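Local coordinates for protein hypothetical bacterial 6-phosphogluconolactonase (Bacteroides fragilis, PDB 3SCY) that probably hydrolyses 6-phosphogluconolactone to 6-phosphogluconate, as a member of the seven-bladed beta-propeller lactonase family, at residues Leu14-Asn25 / Ile349-Val360; Gln302-Asn310 / Val322-Phe333. All coordinates share one frame; numbering follows the deposited sequence.

Contact 1. Residues Leu14-Asn25 / Ile349-Val360; sequences LTMLVGTYTSGN and IKVDKPVCLKFV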
loop_
_atom_site.group_PDB
_atom_site.type_symbol
_atom_site.label_atom_id
_atom_site.label_comp_id
_atom_site.label_asym_id
_atom_site.label_seq_id
_atom_site.Cartn_x
_atom_site.Cartn_y
_atom_site.Cartn_z
ATOM N N LEU A 14 1.135 -19.401 -2.744
ATOM C CA LEU A 14 1.678 -18.076 -2.985
ATOM C C LEU A 14 2.913 -17.847 -2.122
ATOM O O LEU A 14 3.046 -18.464 -1.065
ATOM C CB LEU A 14 0.612 -17.022 -2.600
ATOM C CG LEU A 14 -0.761 -17.052 -3.301
ATOM C CD1 LEU A 14 -1.787 -16.274 -2.478
ATOM C CD2 LEU A 14 -0.674 -16.402 -4.675
ATOM N N THR A 15 3.793 -16.927 -2.531
ATOM C CA THR A 15 4.892 -16.509 -1.671
ATOM C C THR A 15 4.495 -15.165 -1.111
ATOM O O THR A 15 4.176 -14.258 -1.870
ATOM C CB THR A 15 6.251 -16.496 -2.367
ATOM O OG1 THR A 15 6.471 -17.822 -2.818
ATOM C CG2 THR A 15 7.388 -16.144 -1.393
HETATM N N MSE A 16 4.504 -15.042 0.204
HETATM C CA MSE A 16 4.096 -13.820 0.877
HETATM C C MSE A 16 5.310 -13.139 1.517
HETATM O O MSE A 16 6.095 -13.786 2.211
HETATM C CB MSE A 16 3.029 -14.134 1.931
HETATM C CG MSE A 16 2.558 -12.884 2.684
HETATM SE SE MSE A 16 1.029 -13.260 3.791
HETATM C CE MSE A 16 1.811 -14.122 5.052
ATOM N N LEU A 17 5.397 -11.840 1.333
ATOM C CA LEU A 17 6.385 -10.958 1.931
ATOM C C LEU A 17 5.708 -10.214 3.057
ATOM O O LEU A 17 4.593 -9.704 2.882
ATOM C CB LEU A 17 6.899 -9.963 0.887
ATOM C CG LEU A 17 7.632 -10.554 -0.330
ATOM C CD1 LEU A 17 7.616 -9.547 -1.509
ATOM C CD2 LEU A 17 9.118 -10.768 -0.004
ATOM N N VAL A 18 6.377 -10.126 4.213
ATOM C CA VAL A 18 5.833 -9.414 5.358
ATOM C C VAL A 18 6.827 -8.365 5.820
ATOM O O VAL A 18 7.919 -8.719 6.276
ATOM C CB VAL A 18 5.480 -10.366 6.519
ATOM C CG1 VAL A 18 4.918 -9.586 7.715
ATOM C CG2 VAL A 18 4.495 -11.443 6.050
ATOM N N GLY A 19 6.422 -7.105 5.717
ATOM C CA GLY A 19 7.180 -5.972 6.245
ATOM C C GLY A 19 6.731 -5.718 7.679
ATOM O O GLY A 19 5.589 -6.013 8.056
ATOM N N THR A 20 7.635 -5.169 8.491
ATOM C CA THR A 20 7.427 -4.909 9.916
ATOM C C THR A 20 8.101 -3.649 10.404
ATOM O O THR A 20 8.881 -3.034 9.683
ATOM C CB THR A 20 8.082 -6.064 10.722
ATOM O OG1 THR A 20 9.517 -5.982 10.607
ATOM C CG2 THR A 20 7.582 -7.464 10.311
ATOM N N TYR A 21 7.830 -3.296 11.666
ATOM C CA TYR A 21 8.634 -2.311 12.388
ATOM C C TYR A 21 9.611 -3.117 13.225
ATOM O O TYR A 21 9.243 -4.162 13.774
ATOM C CB TYR A 21 7.781 -1.378 13.234
ATOM C CG TYR A 21 7.102 -0.317 12.403
ATOM C CD1 TYR A 21 7.839 0.676 11.768
ATOM C CD2 TYR A 21 5.725 -0.326 12.218
ATOM C CE1 TYR A 21 7.216 1.665 11.010
ATOM C CE2 TYR A 21 5.089 0.664 11.475
ATOM C CZ TYR A 21 5.840 1.644 10.851
ATOM O OH TYR A 21 5.200 2.599 10.089
ATOM N N THR A 22 10.873 -2.672 13.287
ATOM C CA THR A 22 11.910 -3.441 13.961
ATOM C C THR A 22 12.322 -2.860 15.336
ATOM O O THR A 22 13.378 -3.249 15.828
ATOM C CB THR A 22 13.124 -3.572 13.028
ATOM O OG1 THR A 22 13.532 -2.278 12.567
ATOM C CG2 THR A 22 12.824 -4.448 11.824
ATOM N N SER A 23 11.471 -2.007 15.976
ATOM C CA SER A 23 11.740 -1.440 17.322
ATOM C C SER A 23 11.697 -2.519 18.401
ATOM O O SER A 23 12.208 -2.300 19.500
ATOM C CB SER A 23 10.751 -0.330 17.677
ATOM O OG SER A 23 9.409 -0.675 17.362
ATOM N N GLY A 24 11.076 -3.655 18.091
ATOM C CA GLY A 24 10.972 -4.791 19.000
ATOM C C GLY A 24 11.883 -5.927 18.584
ATOM O O GLY A 24 13.057 -5.699 18.283
ATOM N N ASN A 25 11.329 -7.150 18.510
ATOM C CA ASN A 25 12.051 -8.388 18.195
ATOM C C ASN A 25 12.092 -8.725 16.705
ATOM O O ASN A 25 12.750 -9.702 16.342
ATOM C CB ASN A 25 11.435 -9.576 18.943
ATOM C CG ASN A 25 11.689 -9.591 20.428
ATOM O OD1 ASN A 25 12.766 -9.217 20.915
ATOM N ND2 ASN A 25 10.707 -10.070 21.177
ATOM N N ILE A 349 -0.725 -16.220 11.920
ATOM C CA ILE A 349 0.716 -16.295 11.675
ATOM C C ILE A 349 1.395 -15.345 12.655
ATOM O O ILE A 349 1.116 -14.140 12.626
ATOM C CB ILE A 349 1.055 -15.952 10.194
ATOM C CG1 ILE A 349 0.263 -16.850 9.195
ATOM C CG2 ILE A 349 2.566 -16.049 9.970
ATOM C CD1 ILE A 349 0.261 -16.380 7.690
ATOM N N LYS A 350 2.291 -15.872 13.508
ATOM C CA LYS A 350 3.008 -15.069 14.499
ATOM C C LYS A 350 4.137 -14.315 13.838
ATOM O O LYS A 350 4.974 -14.925 13.177
ATOM C CB LYS A 350 3.558 -15.944 15.654
ATOM N N VAL A 351 4.103 -12.976 13.935
ATOM C CA VAL A 351 5.121 -12.050 13.388
ATOM C C VAL A 351 5.152 -10.832 14.296
ATOM O O VAL A 351 4.083 -10.339 14.626
ATOM C CB VAL A 351 4.866 -11.607 11.904
ATOM C CG1 VAL A 351 6.011 -10.746 11.375
ATOM C CG2 VAL A 351 4.624 -12.778 10.969
ATOM N N ASP A 352 6.333 -10.297 14.665
ATOM C CA ASP A 352 6.332 -9.088 15.490
ATOM C C ASP A 352 6.092 -7.865 14.616
ATOM O O ASP A 352 6.754 -7.693 13.581
ATOM C CB ASP A 352 7.629 -8.911 16.311
ATOM C CG ASP A 352 7.452 -8.079 17.582
ATOM O OD1 ASP A 352 6.667 -8.499 18.466
ATOM O OD2 ASP A 352 8.114 -7.021 17.706
ATOM N N LYS A 353 5.100 -7.045 15.015
ATOM C CA LYS A 353 4.750 -5.758 14.390
ATOM C C LYS A 353 4.610 -5.845 12.856
ATOM O O LYS A 353 5.237 -5.044 12.149
ATOM C CB LYS A 353 5.766 -4.669 14.784
ATOM C CG LYS A 353 5.860 -4.493 16.294
ATOM C CD LYS A 353 6.631 -3.255 16.696
ATOM C CE LYS A 353 6.652 -3.101 18.209
ATOM N NZ LYS A 353 7.313 -4.242 18.887
ATOM N N PRO A 354 3.774 -6.781 12.324
ATOM C CA PRO A 354 3.591 -6.850 10.869
ATOM C C PRO A 354 2.786 -5.670 10.382
ATOM O O PRO A 354 1.752 -5.335 11.003
ATOM C CB PRO A 354 2.839 -8.163 10.655
ATOM C CG PRO A 354 2.017 -8.331 11.939
ATOM C CD PRO A 354 2.925 -7.774 13.032
ATOM N N VAL A 355 3.257 -5.024 9.295
ATOM C CA VAL A 355 2.572 -3.832 8.769
ATOM C C VAL A 355 2.491 -3.805 7.236
ATOM O O VAL A 355 2.012 -2.813 6.695
ATOM C CB VAL A 355 3.216 -2.508 9.312
ATOM C CG1 VAL A 355 2.995 -2.340 10.822
ATOM C CG2 VAL A 355 4.712 -2.421 8.994
ATOM N N CYS A 356 2.959 -4.846 6.520
ATOM C CA CYS A 356 2.845 -4.826 5.065
ATOM C C CYS A 356 2.831 -6.228 4.562
ATOM O O CYS A 356 3.737 -6.974 4.891
ATOM C CB CYS A 356 3.963 -4.025 4.418
ATOM S SG CYS A 356 3.778 -3.883 2.621
ATOM N N LEU A 357 1.811 -6.594 3.780
ATOM C CA LEU A 357 1.674 -7.907 3.190
ATOM C C LEU A 357 1.658 -7.783 1.692
ATOM O O LEU A 357 0.916 -6.950 1.150
ATOM C CB LEU A 357 0.368 -8.583 3.644
ATOM C CG LEU A 357 0.109 -8.620 5.158
ATOM C CD1 LEU A 357 -1.244 -9.276 5.454
ATOM C CD2 LEU A 357 1.215 -9.357 5.887
ATOM N N LYS A 358 2.470 -8.597 1.016
ATOM C CA LYS A 358 2.473 -8.646 -0.441
ATOM C C LYS A 358 2.605 -10.059 -0.922
ATOM O O LYS A 358 3.188 -10.884 -0.218
ATOM C CB LYS A 358 3.639 -7.815 -1.036
ATOM C CG LYS A 358 3.537 -6.306 -0.797
ATOM C CD LYS A 358 2.431 -5.633 -1.599
ATOM C CE LYS A 358 2.332 -4.188 -1.198
ATOM N NZ LYS A 358 1.410 -3.439 -2.103
ATOM N N PHE A 359 2.050 -10.366 -2.108
ATOM C CA PHE A 359 2.206 -11.703 -2.691
ATOM C C PHE A 359 2.998 -11.640 -3.972
ATOM O O PHE A 359 2.932 -10.652 -4.699
ATOM C CB PHE A 359 0.853 -12.364 -3.025
ATOM C CG PHE A 359 -0.007 -12.736 -1.841
ATOM C CD1 PHE A 359 0.472 -13.591 -0.849
ATOM C CD2 PHE A 359 -1.333 -12.298 -1.754
ATOM C CE1 PHE A 359 -0.320 -13.936 0.239
ATOM C CE2 PHE A 359 -2.136 -12.663 -0.676
ATOM C CZ PHE A 359 -1.636 -13.496 0.308
ATOM N N VAL A 360 3.724 -12.722 -4.252
ATOM C CA VAL A 360 4.441 -13.041 -5.488
ATOM C C VAL A 360 3.857 -14.419 -5.886
ATOM O O VAL A 360 3.842 -15.341 -5.051
ATOM C CB VAL A 360 5.971 -13.038 -5.317
ATOM C CG1 VAL A 360 6.683 -13.352 -6.640
ATOM C CG2 VAL A 360 6.458 -11.723 -4.738
HETATM O O HOH W 1 9.775 -5.359 16.135
#

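Contact 2. Residues Gln302-Asn310 / Val322-Phe333; sequences QLTGIHPRN and VACRDTNVIQIF. With NA (sodium ion), chain E.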
loop_
_atom_site.group_PDB
_atom_site.type_symbol
_atom_site.label_atom_id
_atom_site.label_comp_id
_atom_site.label_asym_id
_atom_site.label_seq_id
_atom_site.Cartn_x
_atom_site.Cartn_y
_atom_site.Cartn_z
ATOM N N GLN A 302 -15.986 -6.547 10.173
ATOM C CA GLN A 302 -15.271 -7.637 10.824
ATOM C C GLN A 302 -14.248 -7.094 11.799
ATOM O O GLN A 302 -13.293 -6.441 11.388
ATOM C CB GLN A 302 -14.585 -8.519 9.765
ATOM C CG GLN A 302 -13.677 -9.603 10.383
ATOM C CD GLN A 302 -14.433 -10.660 11.137
ATOM O OE1 GLN A 302 -15.231 -11.399 10.569
ATOM N NE2 GLN A 302 -14.219 -10.752 12.430
ATOM N N LEU A 303 -14.426 -7.400 13.077
ATOM C CA LEU A 303 -13.454 -6.998 14.090
ATOM C C LEU A 303 -12.207 -7.833 13.939
ATOM O O LEU A 303 -12.287 -9.029 13.676
ATOM C CB LEU A 303 -14.042 -7.149 15.492
ATOM C CG LEU A 303 -15.154 -6.148 15.839
ATOM C CD1 LEU A 303 -15.839 -6.538 17.142
ATOM C CD2 LEU A 303 -14.584 -4.721 16.007
ATOM N N THR A 304 -11.050 -7.200 14.095
ATOM C CA THR A 304 -9.795 -7.921 13.932
ATOM C C THR A 304 -8.942 -7.776 15.166
ATOM O O THR A 304 -9.339 -7.123 16.131
ATOM C CB THR A 304 -9.014 -7.320 12.723
ATOM O OG1 THR A 304 -8.742 -5.943 12.967
ATOM C CG2 THR A 304 -9.732 -7.485 11.383
ATOM N N GLY A 305 -7.730 -8.301 15.074
ATOM C CA GLY A 305 -6.679 -8.040 16.052
ATOM C C GLY A 305 -6.349 -6.553 16.020
ATOM O O GLY A 305 -6.827 -5.802 15.151
ATOM N N ILE A 306 -5.539 -6.106 16.957
ATOM C CA ILE A 306 -5.284 -4.677 17.123
ATOM C C ILE A 306 -4.294 -4.116 16.143
ATOM O O ILE A 306 -3.203 -4.649 15.949
ATOM C CB ILE A 306 -4.851 -4.343 18.577
ATOM C CG1 ILE A 306 -5.831 -4.974 19.607
ATOM C CG2 ILE A 306 -4.700 -2.821 18.784
ATOM C CD1 ILE A 306 -7.355 -4.616 19.454
ATOM N N HIS A 307 -4.683 -2.960 15.591
ATOM C CA HIS A 307 -3.919 -2.122 14.676
ATOM C C HIS A 307 -3.740 -2.774 13.288
ATOM O O HIS A 307 -2.605 -2.981 12.833
ATOM C CB HIS A 307 -2.577 -1.700 15.288
ATOM C CG HIS A 307 -2.060 -0.399 14.748
ATOM N ND1 HIS A 307 -2.374 0.809 15.349
ATOM C CD2 HIS A 307 -1.284 -0.157 13.652
ATOM C CE1 HIS A 307 -1.750 1.737 14.635
ATOM N NE2 HIS A 307 -1.094 1.204 13.598
ATOM N N PRO A 308 -4.882 -2.980 12.570
ATOM C CA PRO A 308 -4.827 -3.498 11.182
ATOM C C PRO A 308 -4.410 -2.405 10.192
ATOM O O PRO A 308 -5.214 -1.890 9.427
ATOM C CB PRO A 308 -6.270 -3.949 10.925
ATOM C CG PRO A 308 -7.108 -3.029 11.774
ATOM C CD PRO A 308 -6.280 -2.782 13.022
ATOM N N ARG A 309 -3.128 -2.042 10.197
ATOM C CA ARG A 309 -2.619 -0.984 9.312
ATOM C C ARG A 309 -2.578 -1.410 7.809
ATOM O O ARG A 309 -2.573 -0.565 6.906
ATOM C CB ARG A 309 -1.203 -0.629 9.797
ATOM C CG ARG A 309 -0.369 0.286 8.899
ATOM C CD ARG A 309 0.891 0.750 9.646
ATOM N NE ARG A 309 1.815 1.431 8.729
ATOM C CZ ARG A 309 2.152 2.716 8.803
ATOM N NH1 ARG A 309 1.674 3.484 9.782
ATOM N NH2 ARG A 309 2.972 3.247 7.897
ATOM N N ASN A 310 -2.542 -2.727 7.565
ATOM C CA ASN A 310 -2.416 -3.272 6.226
ATOM C C ASN A 310 -3.105 -4.611 6.136
ATOM O O ASN A 310 -3.136 -5.355 7.111
ATOM C CB ASN A 310 -0.911 -3.441 5.916
ATOM C CG ASN A 310 -0.635 -4.009 4.541
ATOM O OD1 ASN A 310 -0.604 -5.226 4.338
ATOM N ND2 ASN A 310 -0.537 -3.140 3.556
ATOM N N VAL A 322 -5.070 -10.086 7.407
ATOM C CA VAL A 322 -4.922 -8.823 8.128
ATOM C C VAL A 322 -3.672 -8.792 9.004
ATOM O O VAL A 322 -3.555 -9.591 9.929
ATOM C CB VAL A 322 -6.155 -8.513 9.007
ATOM C CG1 VAL A 322 -6.016 -7.145 9.674
ATOM C CG2 VAL A 322 -7.439 -8.582 8.186
ATOM N N ALA A 323 -2.763 -7.846 8.734
ATOM C CA ALA A 323 -1.592 -7.650 9.583
ATOM C C ALA A 323 -2.024 -6.833 10.795
ATOM O O ALA A 323 -2.510 -5.708 10.632
ATOM C CB ALA A 323 -0.504 -6.920 8.803
ATOM N N CYS A 324 -1.876 -7.392 12.004
ATOM C CA CYS A 324 -2.285 -6.695 13.227
ATOM C C CYS A 324 -1.014 -6.347 13.976
ATOM O O CYS A 324 -0.415 -7.214 14.615
ATOM C CB CYS A 324 -3.229 -7.559 14.052
ATOM S SG CYS A 324 -4.730 -8.051 13.176
ATOM N N ARG A 325 -0.571 -5.100 13.839
ATOM C CA ARG A 325 0.705 -4.648 14.379
ATOM C C ARG A 325 0.808 -4.873 15.883
ATOM O O ARG A 325 1.855 -5.325 16.344
ATOM C CB ARG A 325 0.914 -3.172 14.079
ATOM C CG ARG A 325 2.325 -2.655 14.441
ATOM C CD ARG A 325 2.352 -1.147 14.513
ATOM N NE ARG A 325 1.631 -0.632 15.675
ATOM C CZ ARG A 325 1.502 0.653 15.991
ATOM N NH1 ARG A 325 2.058 1.590 15.234
ATOM N NH2 ARG A 325 0.809 1.010 17.064
ATOM N N ASP A 326 -0.253 -4.537 16.639
ATOM C CA ASP A 326 -0.155 -4.595 18.084
ATOM C C ASP A 326 -0.419 -5.975 18.687
ATOM O O ASP A 326 -0.008 -6.224 19.823
ATOM C CB ASP A 326 -1.060 -3.535 18.700
ATOM C CG ASP A 326 -0.619 -2.110 18.374
ATOM O OD1 ASP A 326 0.525 -1.929 17.895
ATOM O OD2 ASP A 326 -1.390 -1.180 18.640
ATOM N N THR A 327 -1.054 -6.879 17.933
ATOM C CA THR A 327 -1.334 -8.238 18.415
ATOM C C THR A 327 -0.220 -9.177 17.920
ATOM O O THR A 327 -0.179 -10.354 18.277
ATOM C CB THR A 327 -2.740 -8.663 17.954
ATOM O OG1 THR A 327 -3.655 -7.645 18.369
ATOM C CG2 THR A 327 -3.190 -9.985 18.583
ATOM N N ASN A 328 0.683 -8.656 17.078
ATOM C CA ASN A 328 1.819 -9.396 16.535
ATOM C C ASN A 328 1.362 -10.658 15.809
ATOM O O ASN A 328 1.916 -11.745 16.017
ATOM C CB ASN A 328 2.844 -9.733 17.656
ATOM C CG ASN A 328 3.411 -8.500 18.300
ATOM O OD1 ASN A 328 3.733 -7.511 17.621
ATOM N ND2 ASN A 328 3.449 -8.500 19.625
ATOM N N VAL A 329 0.337 -10.506 14.950
ATOM C CA VAL A 329 -0.230 -11.629 14.186
ATOM C C VAL A 329 -0.722 -11.186 12.828
ATOM O O VAL A 329 -1.052 -10.016 12.635
ATOM C CB VAL A 329 -1.418 -12.365 14.902
ATOM C CG1 VAL A 329 -0.974 -13.133 16.150
ATOM C CG2 VAL A 329 -2.584 -11.423 15.205
ATOM N N ILE A 330 -0.817 -12.150 11.908
ATOM C CA ILE A 330 -1.456 -12.006 10.612
ATOM C C ILE A 330 -2.696 -12.881 10.731
ATOM O O ILE A 330 -2.552 -14.100 10.864
ATOM C CB ILE A 330 -0.600 -12.359 9.393
ATOM C CG1 ILE A 330 0.568 -11.401 9.300
ATOM C CG2 ILE A 330 -1.472 -12.291 8.102
ATOM C CD1 ILE A 330 1.786 -12.013 8.493
ATOM N N GLN A 331 -3.897 -12.282 10.792
ATOM C CA GLN A 331 -5.141 -13.043 10.914
ATOM C C GLN A 331 -5.643 -13.439 9.548
ATOM O O GLN A 331 -5.603 -12.615 8.613
ATOM C CB GLN A 331 -6.186 -12.195 11.591
ATOM C CG GLN A 331 -6.163 -12.184 13.081
ATOM C CD GLN A 331 -7.385 -11.416 13.514
ATOM O OE1 GLN A 331 -7.577 -10.270 13.123
ATOM N NE2 GLN A 331 -8.273 -12.055 14.246
ATOM N N ILE A 332 -6.163 -14.671 9.423
ATOM C CA ILE A 332 -6.621 -15.164 8.136
ATOM C C ILE A 332 -8.145 -15.282 8.131
ATOM O O ILE A 332 -8.702 -16.020 8.953
ATOM C CB ILE A 332 -5.964 -16.539 7.780
ATOM C CG1 ILE A 332 -4.464 -16.654 8.190
ATOM C CG2 ILE A 332 -6.227 -16.940 6.322
ATOM C CD1 ILE A 332 -3.499 -15.603 7.551
ATOM N N PHE A 333 -8.811 -14.583 7.198
ATOM C CA PHE A 333 -10.265 -14.632 7.053
ATOM C C PHE A 333 -10.674 -15.241 5.737
ATOM O O PHE A 333 -10.108 -14.930 4.694
ATOM C CB PHE A 333 -10.912 -13.234 7.168
ATOM C CG PHE A 333 -10.703 -12.569 8.500
ATOM C CD1 PHE A 333 -9.580 -11.768 8.727
ATOM C CD2 PHE A 333 -11.634 -12.713 9.524
ATOM C CE1 PHE A 333 -9.364 -11.189 9.978
ATOM C CE2 PHE A 333 -11.406 -12.147 10.775
ATOM C CZ PHE A 333 -10.300 -11.352 10.985
HETATM NA NA NA E . -17.353 -11.902 10.125
HETATM O O HOH W 2 -10.944 -10.858 15.261
HETATM O O HOH W 3 -2.905 0.798 18.311
HETATM O O HOH W 4 -0.566 -3.675 10.545
HETATM O O HOH W 5 -17.702 -13.478 11.726
HETATM O O HOH W 6 -18.125 -10.014 11.699
HETATM O O HOH W 7 -19.824 -12.229 9.231
HETATM O O HOH W 8 -18.009 -10.112 8.287
#

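Contact 1. Residues Leu14-Asn25 / Ile349-Val360
Thr15, Leu17 and Gly19 pair antiparallel with Val360, Lys358 and Cys356 in the Velcro closure of the beta-propeller, where the C-terminal strand joins the N-terminal one in a single blade. Reciprocal backbone bonds run from Thr15 N to Val360 O (3.0 Å) and from Val360 N to Thr15 O (2.9 Å). At Gly19 a classic beta bulge shifts the register: its O takes a nearly straight bond from Val355 N (2.8 Å, 178°) and a weak one from Cys356 N.

One face of the pair carries Met16, Val18, Leu357 and Phe359. Leu14 CD1 stands over the centre of the Phe359 ring in a CH-pi contact (3.7 Å to the centroid). Selenomethionine Met16 starts with CG anti to the backbone N (chi1 180°), which brings its selenium obliquely beside the same ring; its CE meets Ile349 CD1 tip to tip (3.8 Å). Branched Val18 splits its contacts, CG1 on Pro354 and CG2 on Leu357. Leu321 and Ile330 of the adjoining blade cover this apolar face.

Beyond the strands, a water bridges Tyr21 O, Gly24 N and Asp352 OD2. Lys353 NZ makes a salt bridge with that same carboxylate oxygen, Asp352 OD2, at 3.1 Å.

Contact 2. Residues Gln302-Asn310 / Val322-Phe333
Gly305 N gives a hydrogen bond to Gln331 OE1 (2.8 Å), and Ile306 N gives one to Thr327 OG1 (2.8 Å), so that two side chains of a beta-hairpin hold the loop that leads from one propeller blade into the next. The donor at Gln331 stands 51° out of the amide carbonyl plane, not on a lone pair. Thr327 suits the hairpin turn because its short hydroxyl reaches the loop backbone directly. Two further bonds run the other way, from Asp326 N to Ile306 O and from Arg325 N to His307 O. The latter oxygen also accepts from Arg309 N, on the opposite face of its plane, closing the inverse gamma turn centred on Pro308.

The Arg325 guanidinium lies flat on the His307 ring, the planes 3° apart and the centres separated by 3.6 Å. Asp326 fixes its rotation: NE and NH2 of Arg325 both grip Asp326 OD1, NE at 2.8 Å, in a side-on salt bridge. A water joins His307 ND1 to Asp326 OD2, while Asp282 receives the His307 backbone NH.

Having no side chain, Gly305 lets its CA approach Cys324 SG to 3.5 Å. Pro308 CB presses tightly on Val322 CG1, and Thr304 CG2 fills the corner between Val322 and Phe333.

At the outer end Gln302 crosses the Phe333 ring obliquely, its chain folded at chi2 (68°) to lay the amide there. Its OE1 binds a sodium ion at 2.2 Å, together with four waters and Leu342 O. The other end of that amide is held too: Gln302 NE2 donates to Leu303 O at 2.9 Å.

From the N terminus, the chain lays down strand 13-20 and then circles through the blades before residues 302-310 lead from strand 296-303 into the last sheet. Contact 2 follows, closing a short loop of 11 residues within one blade and its connection; it sits wholly within the 323-residue excursion that contact 1 closes. After strand 329-335 the chain turns back along 342-350, then crosses to 354-360 to complete the first blade. The two contacts therefore meet at the seam between the first and last blades. Leu357 N probably bonds to Asn310 OD1 across this seam, while Ile349 O accepts from Ile330 N within the last sheet, and Tyr21 touches Arg309.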